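Local coordinates for protein ATP-dependent RNA helicase HrpB (Escherichia coli, PDB 6EUD) that hydrolyses ATP to ADP and phosphate as a DExH-box NTPase of the DEAH/RHA helicase type and binds single-stranded RNA, at residues P185-Y190 with P332-H337; E665-P670 with L684-A689; S455-A460 with I551-L556. All blocks are in the same frame, centred on the assembly; numbering follows the deposited sequence.

How the contacts relate
The three contacts follow one another in the order 1, 3, 2 along the chain, each closing before the next opens, and none touches another. Contact 1 pairs two strands in the sheet of the second helicase domain; contact 3 lies further along, where the start of helix 457-462 meets the corner between strands 548-552 and 554-556; contact 2 packs two short helices in the C-terminal part. Contact 3 is about 49 Å, centre to centre, from each of the others, with nearest atoms about 32 Å apart. Contacts 1 and 2 lie on opposite sides of the chain's centre, their own centres about 69 Å apart. All three are away from the predicted ATP-binding residues 30-37 and the DEFH box, Asp126 to His129.

Contact 1: P185-Y190 with P332-H337; sequences PVERRY and PGISLH. With EDO (1,2-ethanediol), chain B.
Parallel pairing of strands 186-190 and 333-337 in the sheet of the second helicase domain brings Val186 against Gly333 and Tyr190 against His337. Hydrogen bonds alternate along the pair: Gly333 N to Pro185 O, Glu187 N to Gly333 O, Ser335 N to Glu187 O (2.8 Å), Arg189 N to Ser335 O (2.8 Å) and the almost straight His337 N to Arg189 O (2.8 Å, 177°). On the face carrying Val186, Arg188 and Tyr190, Arg188 bends at chi2 and chi3 and gives NE to His337 NE2 (3.1 Å), tilted from both the guanidinium and ring planes. Asp292 takes the other ring nitrogen, ND1. The Tyr190 ring runs beside His337, planes 24° apart but slid until they barely overlap. This P-loop-type domain sheet continues through strand 287-302 on the far side of 333-337, and helix 317-325 covers the Arg188 and His337 face. On the other face, Arg189 extends to grip Glu187 side-on, NE to OE2 from above the carboxylate plane and NH2 to OE1 (3.1 Å). Ile334 CG2 sits over the centre of that guanidinium, 3.6 Å above its plane, while NH1 hydrogen-bonds O1 of an ethanediol, probably from the crystallisation liquor, and forms a salt bridge with Glu214.

Contact 2: E665-P670 with L684-A689; sequences ETWLLP and LDIYQA
A buried, apolar packing contact joins the end of helix 664-667 to the start of helix 686-692 in the C-terminal part of the chain, with Trp667 and Ala689 at its centre. Ala689 CB points toward segment 665-670 and meets the edge of the indole near its plane, 3.8 Å from Trp667 CE3; the same methyl lies 3.7 Å from Trp667 O. Trp667 holds CG between its backbone N and carbonyl carbon (chi1 72°), which swings the six-membered ring toward helix 686-692, where CZ3 also approaches Ile686 CD1. One indole face is covered by Leu668 CB, and NE1 is hydrogen-bonded to Leu660 O. Leu668 CD1 reaches Leu684 CD1 (3.8 Å), the two side chains crossing at about a right angle, and lies 4.3 Å from Ile686 CD1. No direct hydrogen bond spans the segments; instead one water donates to both Trp667 O (2.8 Å) and Ala689 O (2.9 Å), linking two backbone carbonyls. Asp685 is the N-cap of helix 686-692: its OD1 takes Gln688 N (3.2 Å) from above the carboxylate plane. Helix 608-622 packs on Leu668 through Ile619 and holds Glu665 through a salt bridge to Arg620, whereas helix 631-646 meets Ile686 at Ala633.

Contact 3: S455-A460 with I551-L556; sequences SDLGVA and ILLALL
Leu457 turns its CB toward segment 551-556, between the leucines that precede and follow Ala554. This CB lies 3.4 Å from Ala554 O, while CD1 meets Leu553 CD1 at 4.2 Å and CB approaches Leu555 CD1 on the other side of Ala554. With CG anti to the carbonyl carbon (chi1 -83°), Leu553 swings CD2 over the Ser455 carbonyl, 3.8 Å from O. Leu555 instead places CG anti to its backbone N, and its CD1 settles against Gly458 N (3.7 Å). Beneath these side chains the backbones are clasped by a single bridge between Asp456 and Ala554: Ala554 N bonds Ser455 O (2.7 Å), and Leu457 N gives a nearly straight bond to Ala554 O (2.7 Å, 177°). Asp456 is the N-cap of helix 457-462; its OD1 accepts Gly458 N (2.9 Å) from above the carboxylate plane. Thus the first two amides of the helix are both met, one by Ala554 O and one by the cap. Ser455 OG is hydrogen-bonded to Asp527 OD2. Around the contact, helix 433-447 packs on Leu457 and Leu553 through Ile445, and helix 491-498 covers Leu457 and Leu555 through Leu495. Strand 534-542 pairs antiparallel with both 548-552 and 554-556, the two arms of the corner.

Contact 1: P185-Y190 with P332-H337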
loop_
_atom_site.group_PDB
_atom_site.type_symbol
_atom_site.label_atom_id
_atom_site.label_comp_id
_atom_site.label_asym_id
_atom_site.label_seq_id
_atom_site.Cartn_x
_atom_site.Cartn_y
_atom_site.Cartn_z
ATOM N N PRO A 185 -24.927 29.203 -4.962
ATOM C CA PRO A 185 -24.080 28.961 -6.126
ATOM C C PRO A 185 -22.726 29.645 -6.015
ATOM O O PRO A 185 -22.591 30.768 -5.523
ATOM C CB PRO A 185 -24.901 29.528 -7.287
ATOM C CG PRO A 185 -26.008 30.334 -6.635
ATOM C CD PRO A 185 -26.268 29.678 -5.343
ATOM N N VAL A 186 -21.714 28.926 -6.473
ATOM C CA VAL A 186 -20.368 29.443 -6.508
ATOM C C VAL A 186 -19.810 29.350 -7.922
ATOM O O VAL A 186 -19.747 28.282 -8.509
ATOM C CB VAL A 186 -19.457 28.675 -5.527
ATOM C CG1 VAL A 186 -18.037 29.183 -5.624
ATOM C CG2 VAL A 186 -19.998 28.782 -4.082
ATOM N N GLU A 187 -19.391 30.480 -8.470
ATOM C CA GLU A 187 -18.783 30.465 -9.785
ATOM C C GLU A 187 -17.385 29.877 -9.662
ATOM O O GLU A 187 -16.650 30.237 -8.737
ATOM C CB GLU A 187 -18.758 31.866 -10.361
ATOM C CG GLU A 187 -18.166 31.974 -11.735
ATOM C CD GLU A 187 -17.659 33.371 -12.007
ATOM O OE1 GLU A 187 -18.214 34.320 -11.427
ATOM O OE2 GLU A 187 -16.706 33.532 -12.792
ATOM N N ARG A 188 -17.032 28.972 -10.580
ATOM C CA ARG A 188 -15.760 28.255 -10.546
ATOM C C ARG A 188 -14.825 28.755 -11.630
ATOM O O ARG A 188 -15.166 28.698 -12.804
ATOM C CB ARG A 188 -15.960 26.744 -10.746
ATOM C CG ARG A 188 -17.117 26.102 -9.967
ATOM C CD ARG A 188 -16.695 25.722 -8.585
ATOM N NE ARG A 188 -15.626 24.732 -8.620
ATOM C CZ ARG A 188 -15.820 23.419 -8.538
ATOM N NH1 ARG A 188 -17.049 22.921 -8.394
ATOM N NH2 ARG A 188 -14.776 22.606 -8.587
ATOM N N ARG A 189 -13.638 29.214 -11.239
ATOM C CA ARG A 189 -12.641 29.733 -12.183
ATOM C C ARG A 189 -11.330 28.956 -12.065
ATOM O O ARG A 189 -11.067 28.310 -11.057
ATOM C CB ARG A 189 -12.393 31.223 -11.940
ATOM C CG ARG A 189 -13.669 32.078 -11.986
ATOM C CD ARG A 189 -13.379 33.529 -11.628
ATOM N NE ARG A 189 -14.597 34.342 -11.628
ATOM C CZ ARG A 189 -14.648 35.615 -11.252
ATOM N NH1 ARG A 189 -13.554 36.226 -10.823
ATOM N NH2 ARG A 189 -15.797 36.273 -11.281
ATOM N N TYR A 190 -10.516 29.007 -13.107
ATOM C CA TYR A 190 -9.294 28.224 -13.154
ATOM C C TYR A 190 -8.160 29.076 -13.647
ATOM O O TYR A 190 -8.361 29.965 -14.469
ATOM C CB TYR A 190 -9.496 26.991 -14.030
ATOM C CG TYR A 190 -10.513 26.056 -13.406
ATOM C CD1 TYR A 190 -10.115 25.055 -12.523
ATOM C CD2 TYR A 190 -11.886 26.210 -13.645
ATOM C CE1 TYR A 190 -11.055 24.183 -11.922
ATOM C CE2 TYR A 190 -12.843 25.338 -13.040
ATOM C CZ TYR A 190 -12.414 24.338 -12.176
ATOM O OH TYR A 190 -13.324 23.490 -11.560
ATOM N N PRO A 332 -23.993 34.066 -2.691
ATOM C CA PRO A 332 -23.316 33.609 -3.914
ATOM C C PRO A 332 -21.852 34.014 -3.916
ATOM O O PRO A 332 -21.522 35.180 -3.630
ATOM C CB PRO A 332 -24.069 34.329 -5.029
ATOM C CG PRO A 332 -25.435 34.527 -4.459
ATOM C CD PRO A 332 -25.235 34.799 -3.000
ATOM N N GLY A 333 -20.990 33.057 -4.251
ATOM C CA GLY A 333 -19.566 33.237 -4.092
ATOM C C GLY A 333 -18.792 32.878 -5.326
ATOM O O GLY A 333 -19.355 32.637 -6.380
ATOM N N ILE A 334 -17.474 32.865 -5.181
ATOM C CA ILE A 334 -16.549 32.642 -6.279
ATOM C C ILE A 334 -15.398 31.776 -5.773
ATOM O O ILE A 334 -14.863 32.023 -4.689
ATOM C CB ILE A 334 -15.982 33.969 -6.834
ATOM C CG1 ILE A 334 -17.104 34.955 -7.165
ATOM C CG2 ILE A 334 -15.083 33.733 -8.050
ATOM C CD1 ILE A 334 -16.590 36.325 -7.556
ATOM N N SER A 335 -15.029 30.769 -6.554
ATOM C CA SER A 335 -13.922 29.885 -6.218
ATOM C C SER A 335 -12.906 29.875 -7.361
ATOM O O SER A 335 -13.264 29.643 -8.519
ATOM C CB SER A 335 -14.431 28.469 -5.950
ATOM O OG SER A 335 -13.393 27.586 -5.568
ATOM N N LEU A 336 -11.646 30.154 -7.035
ATOM C CA LEU A 336 -10.564 30.119 -8.010
ATOM C C LEU A 336 -9.609 28.930 -7.747
ATOM O O LEU A 336 -8.954 28.856 -6.689
ATOM C CB LEU A 336 -9.789 31.450 -7.988
ATOM C CG LEU A 336 -8.529 31.520 -8.864
ATOM C CD1 LEU A 336 -8.860 31.331 -10.362
ATOM C CD2 LEU A 336 -7.764 32.825 -8.654
ATOM N N HIS A 337 -9.540 27.999 -8.692
ATOM C CA HIS A 337 -8.663 26.849 -8.544
ATOM C C HIS A 337 -7.356 27.068 -9.302
ATOM O O HIS A 337 -7.366 27.338 -10.494
ATOM C CB HIS A 337 -9.388 25.580 -9.009
ATOM C CG HIS A 337 -10.702 25.349 -8.299
ATOM N ND1 HIS A 337 -10.799 24.684 -7.090
ATOM C CD2 HIS A 337 -11.966 25.728 -8.614
ATOM C CE1 HIS A 337 -12.060 24.645 -6.701
ATOM N NE2 HIS A 337 -12.791 25.271 -7.611
HETATM C C1 EDO B . -9.738 36.689 -10.864
HETATM O O1 EDO B . -10.687 35.795 -11.388
HETATM C C2 EDO B . -8.339 36.075 -11.004
HETATM O O2 EDO B . -8.064 35.736 -12.369
#

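Contact 2: E665-P670 with L684-A689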
loop_
_atom_site.group_PDB
_atom_site.type_symbol
_atom_site.label_atom_id
_atom_site.label_comp_id
_atom_site.label_asym_id
_atom_site.label_seq_id
_atom_site.Cartn_x
_atom_site.Cartn_y
_atom_site.Cartn_z
ATOM N N GLU A 665 17.181 -23.849 -6.983
ATOM C CA GLU A 665 17.202 -24.803 -5.882
ATOM C C GLU A 665 16.181 -25.928 -6.092
ATOM O O GLU A 665 16.438 -27.091 -5.785
ATOM C CB GLU A 665 16.935 -24.072 -4.552
ATOM C CG GLU A 665 18.120 -23.228 -4.033
ATOM C CD GLU A 665 18.309 -21.908 -4.790
ATOM O OE1 GLU A 665 17.365 -21.462 -5.491
ATOM O OE2 GLU A 665 19.407 -21.307 -4.688
ATOM N N THR A 666 15.022 -25.590 -6.641
ATOM C CA THR A 666 13.974 -26.588 -6.806
ATOM C C THR A 666 14.144 -27.421 -8.101
ATOM O O THR A 666 14.075 -28.648 -8.043
ATOM C CB THR A 666 12.575 -25.927 -6.762
ATOM O OG1 THR A 666 12.441 -24.996 -7.838
ATOM C CG2 THR A 666 12.406 -25.162 -5.485
ATOM N N TRP A 667 14.400 -26.787 -9.249
ATOM C CA TRP A 667 14.449 -27.547 -10.507
ATOM C C TRP A 667 15.837 -28.027 -10.952
ATOM O O TRP A 667 15.937 -29.033 -11.669
ATOM C CB TRP A 667 13.802 -26.738 -11.652
ATOM C CG TRP A 667 14.559 -25.544 -12.167
ATOM C CD1 TRP A 667 14.527 -24.283 -11.659
ATOM C CD2 TRP A 667 15.408 -25.483 -13.331
ATOM N NE1 TRP A 667 15.323 -23.441 -12.409
ATOM C CE2 TRP A 667 15.872 -24.153 -13.443
ATOM C CE3 TRP A 667 15.832 -26.425 -14.277
ATOM C CZ2 TRP A 667 16.743 -23.740 -14.469
ATOM C CZ3 TRP A 667 16.693 -26.017 -15.296
ATOM C CH2 TRP A 667 17.143 -24.685 -15.382
ATOM N N LEU A 668 16.898 -27.334 -10.536
ATOM C CA LEU A 668 18.227 -27.618 -11.068
ATOM C C LEU A 668 19.126 -28.330 -10.080
ATOM O O LEU A 668 19.838 -29.269 -10.449
ATOM C CB LEU A 668 18.910 -26.333 -11.533
ATOM C CG LEU A 668 20.267 -26.655 -12.166
ATOM C CD1 LEU A 668 20.059 -27.606 -13.363
ATOM C CD2 LEU A 668 21.033 -25.379 -12.577
ATOM N N LEU A 669 19.105 -27.876 -8.829
ATOM C CA LEU A 669 19.950 -28.450 -7.777
ATOM C C LEU A 669 19.800 -29.975 -7.592
ATOM O O LEU A 669 20.815 -30.652 -7.448
ATOM C CB LEU A 669 19.695 -27.731 -6.443
ATOM C CG LEU A 669 20.431 -28.251 -5.199
ATOM C CD1 LEU A 669 21.949 -28.243 -5.380
ATOM C CD2 LEU A 669 20.022 -27.429 -3.983
ATOM N N PRO A 670 18.558 -30.526 -7.607
ATOM C CA PRO A 670 18.444 -31.985 -7.453
ATOM C C PRO A 670 19.302 -32.786 -8.423
ATOM O O PRO A 670 19.679 -33.905 -8.091
ATOM C CB PRO A 670 16.964 -32.253 -7.740
ATOM C CG PRO A 670 16.290 -31.010 -7.338
ATOM C CD PRO A 670 17.226 -29.894 -7.694
ATOM N N LEU A 684 24.847 -30.771 -17.212
ATOM C CA LEU A 684 23.499 -30.946 -16.682
ATOM C C LEU A 684 22.488 -31.064 -17.806
ATOM O O LEU A 684 22.512 -30.269 -18.740
ATOM C CB LEU A 684 23.128 -29.785 -15.770
ATOM C CG LEU A 684 24.009 -29.657 -14.536
ATOM C CD1 LEU A 684 23.793 -28.307 -13.881
ATOM C CD2 LEU A 684 23.728 -30.797 -13.564
ATOM N N ASP A 685 21.609 -32.056 -17.702
ATOM C CA ASP A 685 20.577 -32.312 -18.699
ATOM C C ASP A 685 19.417 -31.376 -18.477
ATOM O O ASP A 685 18.481 -31.675 -17.715
ATOM C CB ASP A 685 20.112 -33.770 -18.651
ATOM C CG ASP A 685 19.324 -34.175 -19.884
ATOM O OD1 ASP A 685 18.644 -33.319 -20.488
ATOM O OD2 ASP A 685 19.375 -35.357 -20.255
ATOM N N ILE A 686 19.483 -30.236 -19.156
ATOM C CA ILE A 686 18.543 -29.147 -18.939
ATOM C C ILE A 686 17.132 -29.531 -19.328
ATOM O O ILE A 686 16.177 -29.123 -18.666
ATOM C CB ILE A 686 18.991 -27.881 -19.720
ATOM C CG1 ILE A 686 20.320 -27.353 -19.142
ATOM C CG2 ILE A 686 17.912 -26.801 -19.715
ATOM C CD1 ILE A 686 20.271 -27.051 -17.663
ATOM N N TYR A 687 17.013 -30.320 -20.398
ATOM C CA TYR A 687 15.728 -30.820 -20.887
ATOM C C TYR A 687 15.054 -31.690 -19.849
ATOM O O TYR A 687 13.868 -31.552 -19.594
ATOM C CB TYR A 687 15.908 -31.632 -22.170
ATOM C CG TYR A 687 14.673 -32.404 -22.602
ATOM C CD1 TYR A 687 14.457 -33.731 -22.188
ATOM C CD2 TYR A 687 13.729 -31.820 -23.439
ATOM C CE1 TYR A 687 13.309 -34.443 -22.587
ATOM C CE2 TYR A 687 12.608 -32.519 -23.856
ATOM C CZ TYR A 687 12.398 -33.831 -23.428
ATOM O OH TYR A 687 11.270 -34.503 -23.842
ATOM N N GLN A 688 15.816 -32.612 -19.274
ATOM C CA GLN A 688 15.277 -33.502 -18.265
ATOM C C GLN A 688 14.871 -32.725 -17.014
ATOM O O GLN A 688 13.844 -33.013 -16.402
ATOM C CB GLN A 688 16.284 -34.583 -17.912
ATOM C CG GLN A 688 15.609 -35.882 -17.546
ATOM C CD GLN A 688 14.746 -36.404 -18.684
ATOM O OE1 GLN A 688 15.242 -36.656 -19.784
ATOM N NE2 GLN A 688 13.444 -36.547 -18.431
ATOM N N ALA A 689 15.674 -31.732 -16.649
ATOM C CA ALA A 689 15.401 -30.937 -15.454
ATOM C C ALA A 689 14.112 -30.135 -15.609
ATOM O O ALA A 689 13.266 -30.151 -14.721
ATOM C CB ALA A 689 16.572 -30.009 -15.145
HETATM O O HOH W 1 14.228 -31.233 -12.234
#

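Contact 3: S455-A460 with I551-L556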
loop_
_atom_site.group_PDB
_atom_site.type_symbol
_atom_site.label_atom_id
_atom_site.label_comp_id
_atom_site.label_asym_id
_atom_site.label_seq_id
_atom_site.Cartn_x
_atom_site.Cartn_y
_atom_site.Cartn_z
ATOM N N SER A 455 19.730 13.898 16.270
ATOM C CA SER A 455 19.560 12.623 15.583
ATOM C C SER A 455 19.887 11.422 16.463
ATOM O O SER A 455 19.462 10.303 16.157
ATOM C CB SER A 455 20.423 12.569 14.317
ATOM O OG SER A 455 21.790 12.408 14.652
ATOM N N ASP A 456 20.652 11.640 17.532
ATOM C CA ASP A 456 21.019 10.546 18.421
ATOM C C ASP A 456 19.837 10.105 19.309
ATOM O O ASP A 456 19.312 10.881 20.118
ATOM C CB ASP A 456 22.229 10.942 19.269
ATOM C CG ASP A 456 22.768 9.787 20.086
ATOM O OD1 ASP A 456 22.329 8.635 19.851
ATOM O OD2 ASP A 456 23.656 10.015 20.943
ATOM N N LEU A 457 19.415 8.853 19.131
ATOM C CA LEU A 457 18.334 8.268 19.928
ATOM C C LEU A 457 18.780 8.049 21.386
ATOM O O LEU A 457 17.960 8.027 22.306
ATOM C CB LEU A 457 17.872 6.951 19.309
ATOM C CG LEU A 457 16.856 6.124 20.097
ATOM C CD1 LEU A 457 15.499 6.816 20.187
ATOM C CD2 LEU A 457 16.726 4.733 19.512
ATOM N N GLY A 458 20.085 7.908 21.589
ATOM C CA GLY A 458 20.643 7.786 22.923
ATOM C C GLY A 458 20.514 9.076 23.713
ATOM O O GLY A 458 20.458 9.073 24.941
ATOM N N VAL A 459 20.467 10.196 23.010
ATOM C CA VAL A 459 20.259 11.474 23.682
ATOM C C VAL A 459 18.827 11.562 24.195
ATOM O O VAL A 459 18.616 11.851 25.366
ATOM C CB VAL A 459 20.565 12.680 22.762
ATOM C CG1 VAL A 459 19.897 13.909 23.301
ATOM C CG2 VAL A 459 22.083 12.897 22.653
ATOM N N ALA A 460 17.849 11.287 23.338
ATOM C CA ALA A 460 16.452 11.341 23.759
ATOM C C ALA A 460 16.202 10.368 24.926
ATOM O O ALA A 460 15.518 10.705 25.912
ATOM C CB ALA A 460 15.532 11.037 22.588
ATOM N N ILE A 551 17.911 10.412 7.889
ATOM C CA ILE A 551 17.902 9.774 9.194
ATOM C C ILE A 551 17.512 10.794 10.254
ATOM O O ILE A 551 18.177 11.811 10.402
ATOM C CB ILE A 551 19.275 9.153 9.501
ATOM C CG1 ILE A 551 19.565 8.030 8.495
ATOM C CG2 ILE A 551 19.327 8.628 10.918
ATOM C CD1 ILE A 551 20.977 7.493 8.574
ATOM N N LEU A 552 16.420 10.523 10.973
ATOM C CA LEU A 552 15.889 11.466 11.958
ATOM C C LEU A 552 16.291 11.080 13.375
ATOM O O LEU A 552 16.695 11.938 14.160
ATOM C CB LEU A 552 14.366 11.552 11.854
ATOM C CG LEU A 552 13.735 11.974 10.526
ATOM C CD1 LEU A 552 12.233 11.949 10.662
ATOM C CD2 LEU A 552 14.216 13.369 10.090
ATOM N N LEU A 553 16.159 9.791 13.703
ATOM C CA LEU A 553 16.611 9.253 14.990
ATOM C C LEU A 553 17.383 7.967 14.771
ATOM O O LEU A 553 16.898 7.043 14.104
ATOM C CB LEU A 553 15.436 8.993 15.937
ATOM C CG LEU A 553 14.905 10.172 16.743
ATOM C CD1 LEU A 553 13.760 9.693 17.627
ATOM C CD2 LEU A 553 16.013 10.821 17.554
ATOM N N ALA A 554 18.588 7.898 15.324
ATOM C CA ALA A 554 19.417 6.710 15.129
ATOM C C ALA A 554 20.274 6.438 16.343
ATOM O O ALA A 554 20.511 7.322 17.182
ATOM C CB ALA A 554 20.295 6.852 13.895
ATOM N N LEU A 555 20.743 5.201 16.415
ATOM C CA LEU A 555 21.595 4.759 17.506
ATOM C C LEU A 555 22.878 4.209 16.910
ATOM O O LEU A 555 22.845 3.536 15.864
ATOM C CB LEU A 555 20.889 3.694 18.357
ATOM C CG LEU A 555 21.579 3.412 19.695
ATOM C CD1 LEU A 555 21.243 4.507 20.707
ATOM C CD2 LEU A 555 21.236 2.024 20.225
ATOM N N LEU A 556 24.004 4.513 17.550
ATOM C CA LEU A 556 25.281 3.986 17.103
ATOM C C LEU A 556 25.486 2.621 17.721
ATOM O O LEU A 556 25.180 2.400 18.890
ATOM C CB LEU A 556 26.439 4.929 17.449
ATOM C CG LEU A 556 26.999 5.005 18.865
ATOM C CD1 LEU A 556 28.143 4.026 19.071
ATOM C CD2 LEU A 556 27.469 6.434 19.161
#